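Local structure of cellulase (Xanthomonas axonopodis pv. citri, 5HOS) at residues I75-E78 and R79-R83; P45-L48 and N49-R53; C243-A246 and T247-V250. The protein is an endo-beta-1,4-glucanase of glycoside hydrolase family 5 that probably cleaves internal beta-1,4-glucosidic bonds in cellulose-type chains. One frame throughout, in Å; residues are numbered along the deposited sequence.

Interaction 1: I75-E78 and R79-R83; sequences ILWE and RLQPR
Trp77, in the short helix 77-80 that follows directly on barrel strand 70-75 of the (beta/alpha)8 fold, and Gln81, just past its end, lie side by side against helix 132-145. The indole NE1 gives its hydrogen to Gln81 OE1 at 2.9 Å. The bond is nearly straight (172°), in the plane of both the ring and the carbonyl, and the two flat groups are nearly coplanar. Both side chains run anti to their backbone N (chi1 -171° for Trp77, -170° for Gln81), which keeps them alongside each other. Gln81 NE2 is held in turn by Gly86 O and Asp137 OD2. The helix is closed by Leu80 N to Leu76 O (3.1 Å) and Gln81 N to Trp77 O (2.7 Å). Ile75 CD1 meets Leu80 CD2 at 3.9 Å, and Leu76 CD1 lies over one face of the Arg79 guanidinium, 3.7 Å from CZ. That group is gripped by carbonyls: Pro45 O takes NE, Ala37 O and Ile39 O take NH1, and Gln43 O takes NH2. The packing thins at Pro82, partly exposed, whose CA approaches Glu78 O at 3.3 Å, and Arg83 extends to the surface without touching 75-78. With one face against a methyl, the Arg79 charge is probably stabilised by the four backbone carbonyls, while Gln81, bonded at both ends of its amide, should help fix how the indole is turned.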
ATOM      1  N   ILE A  75       4.974   4.920   6.149  1.00 15.43           N
ATOM      2  CA  ILE A  75       6.019   5.721   6.781  1.00 17.25           C
ATOM      3  C   ILE A  75       6.260   6.950   5.924  1.00 17.82           C
ATOM      4  O   ILE A  75       5.944   6.940   4.731  1.00 17.62           O
ATOM      5  CB  ILE A  75       7.326   4.929   7.001  1.00 18.24           C
ATOM      6  CG1 ILE A  75       7.995   4.501   5.682  1.00 19.62           C
ATOM      7  CG2 ILE A  75       7.046   3.703   7.851  1.00 18.96           C
ATOM      8  CD1 ILE A  75       9.023   5.461   5.136  1.00 23.20           C
ATOM      9  N   LEU A  76       6.786   8.008   6.541  1.00 19.15           N
ATOM     10  CA  LEU A  76       7.111   9.240   5.826  1.00 18.25           C
ATOM     11  C   LEU A  76       8.554   9.242   5.399  1.00 17.43           C
ATOM     12  O   LEU A  76       9.442   9.120   6.245  1.00 17.84           O
ATOM     13  CB  LEU A  76       6.902  10.476   6.703  1.00 20.67           C
ATOM     14  CG  LEU A  76       5.603  11.260   6.674  1.00 26.33           C
ATOM     15  CD1 LEU A  76       5.869  12.614   7.316  1.00 28.26           C
ATOM     16  CD2 LEU A  76       5.035  11.440   5.278  1.00 27.19           C
ATOM     17  N   TRP A  77       8.791   9.429   4.103  1.00 17.15           N
ATOM     18  CA  TRP A  77      10.150   9.507   3.546  1.00 17.90           C
ATOM     19  C   TRP A  77      11.039  10.440   4.385  1.00 17.93           C
ATOM     20  O   TRP A  77      12.146  10.077   4.765  1.00 18.27           O
ATOM     21  CB  TRP A  77      10.087  10.003   2.092  1.00 17.52           C
ATOM     22  CG  TRP A  77      11.370   9.939   1.294  1.00 17.84           C
ATOM     23  CD1 TRP A  77      12.639   9.689   1.747  1.00 17.86           C
ATOM     24  CD2 TRP A  77      11.498  10.188  -0.106  1.00 16.83           C
ATOM     25  NE1 TRP A  77      13.536   9.753   0.718  1.00 17.40           N
ATOM     26  CE2 TRP A  77      12.865  10.064  -0.433  1.00 17.15           C
ATOM     27  CE3 TRP A  77      10.585  10.510  -1.119  1.00 13.76           C
ATOM     28  CZ2 TRP A  77      13.347  10.233  -1.741  1.00 18.98           C
ATOM     29  CZ3 TRP A  77      11.071  10.684  -2.432  1.00 17.52           C
ATOM     30  CH2 TRP A  77      12.431  10.550  -2.720  1.00 18.00           C
ATOM     31  N   GLU A  78      10.528  11.626   4.694  1.00 18.28           N
ATOM     32  CA  GLU A  78      11.325  12.653   5.356  1.00 18.79           C
ATOM     33  C   GLU A  78      11.694  12.304   6.795  1.00 19.72           C
ATOM     34  O   GLU A  78      12.714  12.788   7.307  1.00 22.44           O
ATOM     35  CB  GLU A  78      10.604  14.002   5.321  1.00 18.85           C
ATOM     36  CG  GLU A  78      10.401  14.529   3.905  1.00 19.04           C
ATOM     37  CD  GLU A  78       9.103  14.089   3.242  1.00 18.78           C
ATOM     38  OE1 GLU A  78       8.376  13.215   3.773  1.00 17.67           O
ATOM     39  OE2 GLU A  78       8.812  14.629   2.154  1.00 19.40           O
ATOM     40  N   ARG A  79      10.875  11.484   7.447  1.00 18.70           N
ATOM     41  CA  ARG A  79      11.203  10.971   8.779  1.00 20.54           C
ATOM     42  C   ARG A  79      12.272   9.881   8.710  1.00 19.92           C
ATOM     43  O   ARG A  79      13.150   9.818   9.558  1.00 20.67           O
ATOM     44  CB  ARG A  79       9.955  10.450   9.477  1.00 20.50           C
ATOM     45  CG  ARG A  79       8.945  11.553   9.752  1.00 20.54           C
ATOM     46  CD  ARG A  79       7.816  11.105  10.654  1.00 20.66           C
ATOM     47  NE  ARG A  79       7.018  12.276  11.046  1.00 19.18           N
ATOM     48  CZ  ARG A  79       5.694  12.396  10.994  1.00 19.60           C
ATOM     49  NH1 ARG A  79       4.896  11.395  10.616  1.00 22.15           N
ATOM     50  NH2 ARG A  79       5.144  13.554  11.376  1.00 23.31           N
ATOM     51  N   LEU A  80      12.190   9.023   7.702  1.00 16.75           N
ATOM     52  CA  LEU A  80      13.179   7.964   7.520  1.00 17.37           C
ATOM     53  C   LEU A  80      14.510   8.454   6.931  1.00 18.17           C
ATOM     54  O   LEU A  80      15.561   7.925   7.289  1.00 17.68           O
ATOM     55  CB  LEU A  80      12.604   6.838   6.671  1.00 17.53           C
ATOM     56  CG  LEU A  80      13.523   5.629   6.439  1.00 18.39           C
ATOM     57  CD1 LEU A  80      13.942   4.967   7.743  1.00 18.66           C
ATOM     58  CD2 LEU A  80      12.829   4.636   5.536  1.00 19.12           C
ATOM     59  N   GLN A  81      14.459   9.431   6.024  1.00 18.66           N
ATOM     60  CA  GLN A  81      15.652   9.971   5.375  1.00 18.81           C
ATOM     61  C   GLN A  81      15.532  11.490   5.296  1.00 20.07           C
ATOM     62  O   GLN A  81      15.058  12.023   4.296  1.00 19.13           O
ATOM     63  CB  GLN A  81      15.851   9.362   3.993  1.00 20.26           C
ATOM     64  CG  GLN A  81      17.200   9.707   3.379  1.00 21.10           C
ATOM     65  CD  GLN A  81      17.354   9.205   1.963  1.00 19.59           C
ATOM     66  OE1 GLN A  81      16.392   9.189   1.194  1.00 19.42           O
ATOM     67  NE2 GLN A  81      18.570   8.812   1.599  1.00 21.04           N
ATOM     68  N   PRO A  82      15.956  12.189   6.363  1.00 20.24           N
ATOM     69  CA  PRO A  82      15.749  13.648   6.443  1.00 21.63           C
ATOM     70  C   PRO A  82      16.496  14.505   5.407  1.00 20.94           C
ATOM     71  O   PRO A  82      16.095  15.644   5.174  1.00 21.77           O
ATOM     72  CB  PRO A  82      16.211  13.985   7.869  1.00 24.10           C
ATOM     73  CG  PRO A  82      16.038  12.719   8.633  1.00 22.93           C
ATOM     74  CD  PRO A  82      16.409  11.639   7.654  1.00 20.69           C
ATOM     75  N   ARG A  83      17.557  13.971   4.799  1.00 22.07           N
ATOM     76  CA  ARG A  83      18.337  14.687   3.791  1.00 22.59           C
ATOM     77  C   ARG A  83      18.506  13.848   2.546  1.00 21.52           C
ATOM     78  O   ARG A  83      18.752  12.647   2.641  1.00 22.45           O
ATOM     79  CB  ARG A  83      19.720  15.047   4.343  1.00 24.25           C
ATOM     80  CG  ARG A  83      19.663  16.054   5.472  1.00 26.05           C
ATOM     81  CD  ARG A  83      21.050  16.411   5.986  1.00 30.71           C
ATOM     82  NE  ARG A  83      20.949  17.362   7.089  1.00 35.79           N
ATOM     83  CZ  ARG A  83      20.804  18.685   6.969  1.00 39.67           C
ATOM     84  NH1 ARG A  83      20.745  19.283   5.775  1.00 39.89           N
ATOM     85  NH2 ARG A  83      20.715  19.430   8.071  1.00 39.79           N
TER

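Interaction 2: P45-L48 and N49-R53; sequences PGVL and NIDYR
Val47 O is gripped by two backbone donors, Ile50 N at 3.2 Å and Asp51 N at 3.0 Å. The first closes a type II beta turn over Leu48 and Asn49, with Asn49 in the left-handed region (phi 73°), within the loop that joins barrel strand 29-34 to helix 57-65. The Asp51 bond runs nearly end-on to the carbonyl, whereas Ile50 N sits 38° above its plane. The Asp51 carboxylate adds a second bond: OD2 accepts Val47 N at 2.9 Å with its anti lone pair, so two bonds tie Val47 to Asp51. Asn49 N in turn donates to Tyr52 O at 2.7 Å, part of a single bridge between Leu48 and Tyr52. The Tyr52 ring comes back against Val47 and Leu48 because CG stands between the backbone N and carbonyl carbon (chi1 68°). Leu48 CA then lies over one ring face, a CH-pi contact 4.2 Å from the centroid, while the Leu48 side chain crosses the ring at about a right angle and puts CD1 3.7 Å from CE2. Tyr52 OH bonds to Gln92 NE2, and also shares a water that donates to Pro45 O at 2.8 Å.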
ATOM      1  N   PRO A  45      11.089  16.814  11.903  1.00 40.48           N
ATOM      2  CA  PRO A  45      10.889  15.361  11.947  1.00 39.34           C
ATOM      3  C   PRO A  45       9.599  14.918  12.642  1.00 35.89           C
ATOM      4  O   PRO A  45       9.133  13.799  12.402  1.00 34.73           O
ATOM      5  CB  PRO A  45      12.106  14.870  12.738  1.00 41.35           C
ATOM      6  CG  PRO A  45      12.439  16.003  13.642  1.00 43.59           C
ATOM      7  CD  PRO A  45      12.126  17.249  12.859  1.00 43.33           C
ATOM      8  N   GLY A  46       9.030  15.779  13.489  1.00 33.58           N
ATOM      9  CA  GLY A  46       7.912  15.382  14.324  1.00 30.51           C
ATOM     10  C   GLY A  46       8.440  14.592  15.510  1.00 33.13           C
ATOM     11  O   GLY A  46       9.600  14.174  15.524  1.00 35.48           O
ATOM     12  N   VAL A  47       7.584  14.385  16.502  1.00 33.12           N
ATOM     13  CA  VAL A  47       7.973  13.741  17.752  1.00 36.53           C
ATOM     14  C   VAL A  47       7.178  12.452  17.934  1.00 31.40           C
ATOM     15  O   VAL A  47       5.949  12.471  17.890  1.00 30.78           O
ATOM     16  CB  VAL A  47       7.731  14.695  18.946  1.00 42.29           C
ATOM     17  CG1 VAL A  47       7.892  13.967  20.272  1.00 44.71           C
ATOM     18  CG2 VAL A  47       8.688  15.881  18.870  1.00 46.05           C
ATOM     19  N   LEU A  48       7.890  11.343  18.147  1.00 31.61           N
ATOM     20  CA  LEU A  48       7.275  10.035  18.334  1.00 30.76           C
ATOM     21  C   LEU A  48       6.346  10.048  19.542  1.00 28.63           C
ATOM     22  O   LEU A  48       6.703  10.568  20.591  1.00 33.63           O
ATOM     23  CB  LEU A  48       8.358   8.961  18.515  1.00 30.65           C
ATOM     24  CG  LEU A  48       7.918   7.509  18.725  1.00 31.22           C
ATOM     25  CD1 LEU A  48       7.231   6.950  17.484  1.00 30.08           C
ATOM     26  CD2 LEU A  48       9.127   6.667  19.105  1.00 30.19           C
ATOM     27  N   ASN A  49       5.153   9.485  19.358  1.00 29.83           N
ATOM     28  CA  ASN A  49       4.095   9.406  20.376  1.00 30.93           C
ATOM     29  C   ASN A  49       3.363  10.707  20.694  1.00 31.16           C
ATOM     30  O   ASN A  49       2.557  10.737  21.622  1.00 31.65           O
ATOM     31  CB  ASN A  49       4.598   8.721  21.660  1.00 31.97           C
ATOM     32  CG  ASN A  49       5.017   7.292  21.415  1.00 34.71           C
ATOM     33  OD1 ASN A  49       4.367   6.571  20.654  1.00 35.06           O
ATOM     34  ND2 ASN A  49       6.104   6.871  22.046  1.00 36.14           N
ATOM     35  N   ILE A  50       3.618  11.751  19.904  1.00 32.71           N
ATOM     36  CA  ILE A  50       2.898  13.026  19.980  1.00 35.28           C
ATOM     37  C   ILE A  50       2.309  13.340  18.592  1.00 34.32           C
ATOM     38  O   ILE A  50       1.086  13.425  18.440  1.00 35.83           O
ATOM     39  CB  ILE A  50       3.824  14.162  20.473  1.00 38.23           C
ATOM     40  CG1 ILE A  50       4.258  13.884  21.921  1.00 41.71           C
ATOM     41  CG2 ILE A  50       3.114  15.512  20.394  1.00 40.35           C
ATOM     42  CD1 ILE A  50       5.432  14.704  22.412  1.00 46.08           C
ATOM     43  N   ASP A  51       3.179  13.500  17.591  1.00 30.80           N
ATOM     44  CA  ASP A  51       2.753  13.754  16.205  1.00 31.21           C
ATOM     45  C   ASP A  51       2.418  12.490  15.406  1.00 31.26           C
ATOM     46  O   ASP A  51       1.566  12.527  14.517  1.00 32.49           O
ATOM     47  CB  ASP A  51       3.837  14.528  15.456  1.00 31.86           C
ATOM     48  CG  ASP A  51       4.096  15.876  16.063  1.00 32.94           C
ATOM     49  OD1 ASP A  51       3.112  16.607  16.279  1.00 31.71           O
ATOM     50  OD2 ASP A  51       5.274  16.196  16.317  1.00 35.69           O
ATOM     51  N   TYR A  52       3.113  11.393  15.700  1.00 27.12           N
ATOM     52  CA  TYR A  52       2.908  10.120  15.012  1.00 22.65           C
ATOM     53  C   TYR A  52       3.284   8.964  15.948  1.00 23.50           C
ATOM     54  O   TYR A  52       3.894   9.186  16.992  1.00 23.76           O
ATOM     55  CB  TYR A  52       3.764  10.082  13.741  1.00 24.42           C
ATOM     56  CG  TYR A  52       5.263  10.015  13.988  1.00 23.10           C
ATOM     57  CD1 TYR A  52       6.004  11.166  14.230  1.00 22.65           C
ATOM     58  CD2 TYR A  52       5.944   8.786  13.957  1.00 23.30           C
ATOM     59  CE1 TYR A  52       7.376  11.109  14.446  1.00 17.14           C
ATOM     60  CE2 TYR A  52       7.312   8.719  14.184  1.00 23.54           C
ATOM     61  CZ  TYR A  52       8.025   9.873  14.417  1.00 23.21           C
ATOM     62  OH  TYR A  52       9.381   9.807  14.632  1.00 25.29           O
ATOM     63  N   ARG A  53       2.928   7.744  15.548  1.00 22.50           N
ATOM     64  CA  ARG A  53       3.144   6.534  16.353  1.00 23.57           C
ATOM     65  C   ARG A  53       3.438   5.346  15.450  1.00 22.94           C
ATOM     66  O   ARG A  53       3.060   5.346  14.277  1.00 22.91           O
ATOM     67  CB  ARG A  53       1.892   6.206  17.181  1.00 27.37           C
ATOM     68  CG  ARG A  53       0.654   5.909  16.335  1.00 31.44           C
ATOM     69  CD  ARG A  53      -0.529   5.402  17.141  1.00 35.88           C
ATOM     70  NE  ARG A  53      -0.371   4.020  17.610  1.00 34.09           N
ATOM     71  CZ  ARG A  53       0.009   3.644  18.836  1.00 36.54           C
ATOM     72  NH1 ARG A  53       0.308   4.534  19.788  1.00 37.22           N
ATOM     73  NH2 ARG A  53       0.094   2.343  19.120  1.00 38.15           N
TER
HETATM   74  O   HOH W   1      10.703  11.657  13.135  1.00 34.10           O

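Interaction 3: C243-A246 and T247-V250; sequences CVSA and TVGV
An ST turn leads into barrel helix 248-262, with Ser245 as the residue whose hydroxyl folds forward over the chain. Ser245 OG accepts the backbone N-H of Thr247 at 3.0 Å, with an angle of 151° at the hydrogen. The torsion that makes this possible places OG between its own backbone N and carbonyl carbon (chi1 89°), aimed at the chain ahead. OG also lies 2.9 Å from Val248 N, so two successive peptide nitrogens are close to one hydroxyl at the mouth of the helix. Thr247 holds the N-cap position, yet its side chain makes no capping bond: OG1 is directed instead to Glu251 OE2, one turn along the helix. Beside this polar corner lies an apolar one. Val248 CG2 stands anti to its backbone N and meets Val244 CB at 3.9 Å, while Val248 CG1 passes 3.5 Å from Ser245 O. The contact runs from solvent at Val244 and Thr247 to the buried Val248, which rests on Leu232 of the preceding loop. Ala246 touches Leu282 of helix 278-293, and Cys243, two residues before the turn, is bound to Cys280 of that same helix by a disulfide. The arrangement is an ST turn placed at the beginning of the helix that follows the sixth strand of a (beta/alpha)8 barrel.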
ATOM      1  N   CYS A 243     -21.415   3.257  -0.375  1.00 28.17           N
ATOM      2  CA  CYS A 243     -20.996   2.605  -1.624  1.00 28.18           C
ATOM      3  C   CYS A 243     -22.063   2.786  -2.692  1.00 29.14           C
ATOM      4  O   CYS A 243     -23.254   2.764  -2.398  1.00 31.54           O
ATOM      5  CB  CYS A 243     -20.724   1.122  -1.393  1.00 28.87           C
ATOM      6  SG  CYS A 243     -19.444   0.847  -0.145  1.00 31.59           S
ATOM      7  N   VAL A 244     -21.618   2.939  -3.935  1.00 23.39           N
ATOM      8  CA  VAL A 244     -22.511   3.265  -5.055  1.00 27.96           C
ATOM      9  C   VAL A 244     -23.520   2.138  -5.325  1.00 27.56           C
ATOM     10  O   VAL A 244     -24.688   2.409  -5.582  1.00 28.89           O
ATOM     11  CB  VAL A 244     -21.697   3.587  -6.342  1.00 28.39           C
ATOM     12  CG1 VAL A 244     -22.606   3.746  -7.562  1.00 31.44           C
ATOM     13  CG2 VAL A 244     -20.847   4.841  -6.143  1.00 29.16           C
ATOM     14  N   SER A 245     -23.054   0.889  -5.268  1.00 29.42           N
ATOM     15  CA  SER A 245     -23.878  -0.280  -5.556  1.00 28.30           C
ATOM     16  C   SER A 245     -23.290  -1.531  -4.930  1.00 29.04           C
ATOM     17  O   SER A 245     -22.140  -1.536  -4.474  1.00 30.22           O
ATOM     18  CB  SER A 245     -24.002  -0.499  -7.073  1.00 28.29           C
ATOM     19  OG  SER A 245     -22.963  -1.323  -7.591  1.00 28.51           O
ATOM     20  N   ALA A 246     -24.083  -2.600  -4.968  1.00 27.98           N
ATOM     21  CA  ALA A 246     -23.683  -3.911  -4.454  1.00 26.67           C
ATOM     22  C   ALA A 246     -22.625  -4.602  -5.305  1.00 26.43           C
ATOM     23  O   ALA A 246     -22.059  -5.605  -4.872  1.00 30.09           O
ATOM     24  CB  ALA A 246     -24.905  -4.814  -4.326  1.00 27.56           C
ATOM     25  N   THR A 247     -22.384  -4.091  -6.513  1.00 27.13           N
ATOM     26  CA  THR A 247     -21.417  -4.657  -7.444  1.00 27.14           C
ATOM     27  C   THR A 247     -20.341  -3.656  -7.919  1.00 26.10           C
ATOM     28  O   THR A 247     -19.502  -4.018  -8.748  1.00 26.88           O
ATOM     29  CB  THR A 247     -22.154  -5.206  -8.679  1.00 28.04           C
ATOM     30  OG1 THR A 247     -22.928  -4.157  -9.267  1.00 29.79           O
ATOM     31  CG2 THR A 247     -23.093  -6.352  -8.288  1.00 29.52           C
ATOM     32  N   VAL A 248     -20.341  -2.429  -7.388  1.00 25.91           N
ATOM     33  CA  VAL A 248     -19.424  -1.368  -7.859  1.00 25.83           C
ATOM     34  C   VAL A 248     -17.930  -1.695  -7.665  1.00 25.33           C
ATOM     35  O   VAL A 248     -17.086  -1.220  -8.433  1.00 26.92           O
ATOM     36  CB  VAL A 248     -19.771   0.023  -7.246  1.00 26.85           C
ATOM     37  CG1 VAL A 248     -19.395   0.106  -5.767  1.00 26.06           C
ATOM     38  CG2 VAL A 248     -19.095   1.144  -8.029  1.00 28.82           C
ATOM     39  N   GLY A 249     -17.605  -2.499  -6.654  1.00 24.69           N
ATOM     40  CA  GLY A 249     -16.232  -2.943  -6.443  1.00 24.00           C
ATOM     41  C   GLY A 249     -15.747  -3.803  -7.589  1.00 24.33           C
ATOM     42  O   GLY A 249     -14.731  -3.507  -8.219  1.00 26.15           O
ATOM     43  N   VAL A 250     -16.511  -4.849  -7.876  1.00 25.38           N
ATOM     44  CA  VAL A 250     -16.210  -5.769  -8.974  1.00 26.17           C
ATOM     45  C   VAL A 250     -16.095  -4.993 -10.297  1.00 25.92           C
ATOM     46  O   VAL A 250     -15.136  -5.176 -11.058  1.00 26.59           O
ATOM     47  CB  VAL A 250     -17.300  -6.862  -9.093  1.00 25.44           C
ATOM     48  CG1 VAL A 250     -17.147  -7.672 -10.377  1.00 25.47           C
ATOM     49  CG2 VAL A 250     -17.259  -7.779  -7.876  1.00 26.91           C
TER

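Interactions 1 and 2 adjoin, their centres 13 Å apart. They are joined by Arg79, whose NE lies 2.9 Å from Pro45 O in a probable hydrogen bond, and whose CZ packs 3.5 Å from Tyr52 CD1. The loop after the first barrel strand is thus fastened to the short helix after the second. Gln92 meets both: it bonds Tyr52 OH and touches Arg79 and Leu80. Interaction 3 stands apart: its centre is 37 Å from each of the others, with nearest atoms about 26 Å away. In family 5 the catalytic glutamates lie at the C-terminal ends of barrel strands four and seven; interaction 1 follows the C-terminal end of strand two, on that same face.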